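Local atomic coordinates of DNA replication factor Cdt1 (Mus musculus, PDB entry 3A4C), a protein that licenses DNA replication by cooperating with CDC6 and the origin recognition complex to load the MCM complex onto DNA, and is also required for mitosis. Residues A[31-36]-A[81-86]. Residues are numbered along the deposited sequence; the frame is centred on the assembly and turned at random.
Sequences KPALTM and YVKLDK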
ATOM      1  N   LYS A  31       6.242   9.826 -13.737  1.00 20.15           N
ATOM      2  CA  LYS A  31       6.549  10.666 -12.582  1.00 21.05           C
ATOM      3  C   LYS A  31       6.889   9.850 -11.338  1.00 20.51           C
ATOM      4  O   LYS A  31       6.323   8.777 -11.118  1.00 18.56           O
ATOM      5  CB  LYS A  31       5.382  11.612 -12.295  1.00 21.74           C
ATOM      6  CG  LYS A  31       5.035  12.495 -13.483  1.00 27.19           C
ATOM      7  CD  LYS A  31       4.053  13.579 -13.102  1.00 33.84           C
ATOM      8  CE  LYS A  31       2.779  12.985 -12.540  1.00 31.43           C
ATOM      9  NZ  LYS A  31       1.701  14.013 -12.476  1.00 42.84           N
ATOM     10  N   PRO A  32       7.801  10.374 -10.505  1.00 19.64           N
ATOM     11  CA  PRO A  32       8.326   9.684  -9.320  1.00 19.16           C
ATOM     12  C   PRO A  32       7.352   9.691  -8.141  1.00 17.18           C
ATOM     13  O   PRO A  32       7.526   8.916  -7.210  1.00 21.36           O
ATOM     14  CB  PRO A  32       9.572  10.506  -8.947  1.00 20.96           C
ATOM     15  CG  PRO A  32       9.648  11.644  -9.934  1.00 25.03           C
ATOM     16  CD  PRO A  32       8.321  11.746 -10.613  1.00 23.69           C
ATOM     17  N   ALA A  33       6.355  10.569  -8.173  1.00 15.53           N
ATOM     18  CA  ALA A  33       5.362  10.629  -7.104  1.00 16.69           C
ATOM     19  C   ALA A  33       3.981  10.859  -7.675  1.00 14.39           C
ATOM     20  O   ALA A  33       3.842  11.431  -8.748  1.00 15.74           O
ATOM     21  CB  ALA A  33       5.706  11.737  -6.097  1.00 16.22           C
ATOM     22  N   LEU A  34       2.962  10.407  -6.952  1.00 13.27           N
ATOM     23  CA  LEU A  34       1.573  10.655  -7.317  1.00 13.27           C
ATOM     24  C   LEU A  34       0.814  11.008  -6.052  1.00 10.71           C
ATOM     25  O   LEU A  34       1.171  10.541  -4.979  1.00 12.69           O
ATOM     26  CB  LEU A  34       0.944   9.404  -7.934  1.00 11.01           C
ATOM     27  CG  LEU A  34       1.467   8.921  -9.286  1.00 15.08           C
ATOM     28  CD1 LEU A  34       0.904   7.529  -9.568  1.00 15.04           C
ATOM     29  CD2 LEU A  34       1.101   9.910 -10.377  1.00 12.97           C
ATOM     30  N   THR A  35      -0.238  11.819  -6.164  1.00 11.21           N
ATOM     31  CA  THR A  35      -1.057  12.110  -4.992  1.00 12.61           C
ATOM     32  C   THR A  35      -1.794  10.850  -4.561  1.00 13.57           C
ATOM     33  O   THR A  35      -2.093   9.992  -5.392  1.00 12.53           O
ATOM     34  CB  THR A  35      -2.081  13.223  -5.259  1.00 14.04           C
ATOM     35  OG1 THR A  35      -3.053  12.757  -6.203  1.00 14.57           O
ATOM     36  CG2 THR A  35      -1.380  14.470  -5.808  1.00 14.26           C
ATOM     37  N   MET A  36      -2.060  10.744  -3.261  1.00 11.69           N
ATOM     38  CA  MET A  36      -2.826   9.636  -2.689  1.00 12.37           C
ATOM     39  C   MET A  36      -4.154   9.439  -3.390  1.00 14.04           C
ATOM     40  O   MET A  36      -4.557   8.315  -3.659  1.00 12.92           O
ATOM     41  CB  MET A  36      -3.102   9.889  -1.213  1.00 16.29           C
ATOM     42  CG  MET A  36      -2.347   8.996  -0.287  1.00 33.52           C
ATOM     43  SD  MET A  36      -2.956   7.311  -0.451  1.00 26.72           S
ATOM     44  CE  MET A  36      -2.171   6.615   0.999  1.00 29.20           C
ATOM     45  N   TYR A  81       1.541  13.230  -1.151  1.00 11.67           N
ATOM     46  CA  TYR A  81       2.232  12.565  -2.242  1.00 11.68           C
ATOM     47  C   TYR A  81       2.760  11.206  -1.821  1.00 13.75           C
ATOM     48  O   TYR A  81       3.338  11.071  -0.749  1.00 11.32           O
ATOM     49  CB  TYR A  81       3.355  13.442  -2.795  1.00 13.92           C
ATOM     50  CG  TYR A  81       2.820  14.501  -3.718  1.00 12.76           C
ATOM     51  CD1 TYR A  81       2.640  14.240  -5.069  1.00 15.23           C
ATOM     52  CD2 TYR A  81       2.464  15.756  -3.235  1.00 15.04           C
ATOM     53  CE1 TYR A  81       2.131  15.207  -5.924  1.00 17.06           C
ATOM     54  CE2 TYR A  81       1.949  16.730  -4.083  1.00 16.73           C
ATOM     55  CZ  TYR A  81       1.784  16.447  -5.424  1.00 18.17           C
ATOM     56  OH  TYR A  81       1.278  17.406  -6.270  1.00 17.83           O
ATOM     57  N   VAL A  82       2.521  10.212  -2.675  1.00 13.48           N
ATOM     58  CA  VAL A  82       3.043   8.864  -2.512  1.00 13.51           C
ATOM     59  C   VAL A  82       4.271   8.656  -3.397  1.00 14.91           C
ATOM     60  O   VAL A  82       4.238   8.893  -4.604  1.00 13.94           O
ATOM     61  CB  VAL A  82       1.990   7.815  -2.894  1.00 12.19           C
ATOM     62  CG1 VAL A  82       2.594   6.422  -2.834  1.00 12.41           C
ATOM     63  CG2 VAL A  82       0.777   7.932  -1.979  1.00 16.46           C
ATOM     64  N   LYS A  83       5.356   8.206  -2.786  1.00 12.43           N
ATOM     65  CA  LYS A  83       6.603   8.004  -3.495  1.00 14.90           C
ATOM     66  C   LYS A  83       7.147   6.628  -3.149  1.00 17.64           C
ATOM     67  O   LYS A  83       7.133   6.224  -1.988  1.00 17.22           O
ATOM     68  CB  LYS A  83       7.599   9.101  -3.100  1.00 23.28           C
ATOM     69  CG  LYS A  83       8.893   9.101  -3.896  1.00 27.23           C
ATOM     70  CD  LYS A  83       9.459  10.518  -4.044  1.00 30.80           C
ATOM     71  CE  LYS A  83       9.857  11.134  -2.704  1.00 33.40           C
ATOM     72  NZ  LYS A  83      10.512  12.482  -2.870  1.00 29.26           N
ATOM     73  N   LEU A  84       7.612   5.903  -4.158  1.00 16.23           N
ATOM     74  CA  LEU A  84       8.228   4.604  -3.932  1.00 16.84           C
ATOM     75  C   LEU A  84       9.737   4.720  -4.068  1.00 20.93           C
ATOM     76  O   LEU A  84      10.238   5.417  -4.952  1.00 22.19           O
ATOM     77  CB  LEU A  84       7.708   3.577  -4.935  1.00 18.58           C
ATOM     78  CG  LEU A  84       6.249   3.145  -4.808  1.00 21.67           C
ATOM     79  CD1 LEU A  84       5.932   2.048  -5.819  1.00 14.94           C
ATOM     80  CD2 LEU A  84       5.976   2.653  -3.409  1.00 23.95           C
ATOM     81  N   ASP A  85      10.464   4.046  -3.189  1.00 19.45           N
ATOM     82  CA  ASP A  85      11.899   3.907  -3.369  1.00 26.90           C
ATOM     83  C   ASP A  85      12.127   2.770  -4.355  1.00 27.68           C
ATOM     84  O   ASP A  85      12.036   1.601  -3.993  1.00 31.76           O
ATOM     85  CB  ASP A  85      12.586   3.612  -2.039  1.00 24.73           C
ATOM     86  CG  ASP A  85      14.100   3.633  -2.148  1.00 39.08           C
ATOM     87  OD1 ASP A  85      14.624   3.164  -3.178  1.00 39.29           O
ATOM     88  OD2 ASP A  85      14.767   4.114  -1.208  1.00 39.99           O
ATOM     89  N   LYS A  86      12.404   3.109  -5.608  1.00 36.50           N
ATOM     90  CA  LYS A  86      12.536   2.081  -6.638  1.00 37.82           C
ATOM     91  C   LYS A  86      13.852   1.304  -6.545  1.00 36.97           C
ATOM     92  O   LYS A  86      14.100   0.397  -7.339  1.00 45.96           O
ATOM     93  CB  LYS A  86      12.332   2.666  -8.040  1.00 43.21           C
ATOM     94  CG  LYS A  86      10.869   2.718  -8.478  1.00 47.13           C
ATOM     95  CD  LYS A  86      10.740   2.958  -9.982  1.00 49.76           C
ATOM     96  CE  LYS A  86       9.285   2.906 -10.447  1.00 35.64           C
ATOM     97  NZ  LYS A  86       9.170   3.084 -11.928  1.00 33.28           N
TER
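Leu-34 and Val-82 exchange two backbone hydrogen bonds, forming the hydrogen-bonded pair that joins antiparallel strands 33-35 and 79-84. The bond from Val-82 N to Leu-34 O is short and nearly straight (2.7 Å, 170°), while Leu-34 N reaches Val-82 O at 3.1 Å. That carbonyl oxygen also receives a CA-H...O contact from Ala-33.

The Tyr-81 side chain reaches across strand 33-35. From CB, where CG turns anti to the carbonyl carbon and beside the backbone N (chi1 -79°), the ring brings Tyr-81 CD1 within 3.8 Å of Leu-34 C. Tyr-81 CD1 also lies 4.1 Å from Ala-33 CB. Farther out, Tyr-81 CE1 meets Thr-35 CG2 at 3.6 Å, and CZ and OH pass the same methyl. This methyl sits over one ring face in a CH-pi contact, with Thr-35 CG2 4.0 Å from the Tyr-81 ring centroid. The other branch of Thr-35, OG1, caps helix 36-45 by bonding Val-38 N.

Leu-34 and Val-82 point to the opposite sheet face from Ala-33 and both touch Phe-26 of helix 3-27 and Val-39 of helix 36-45. Val-82 CG2 also packs on Met-36 CG (3.7 Å). A short strand leading into a helix and pairing with a later beta-hairpin, 71-76 and 79-84, is characteristic of the winged-helix fold adopted by this C-terminal domain of Cdt1.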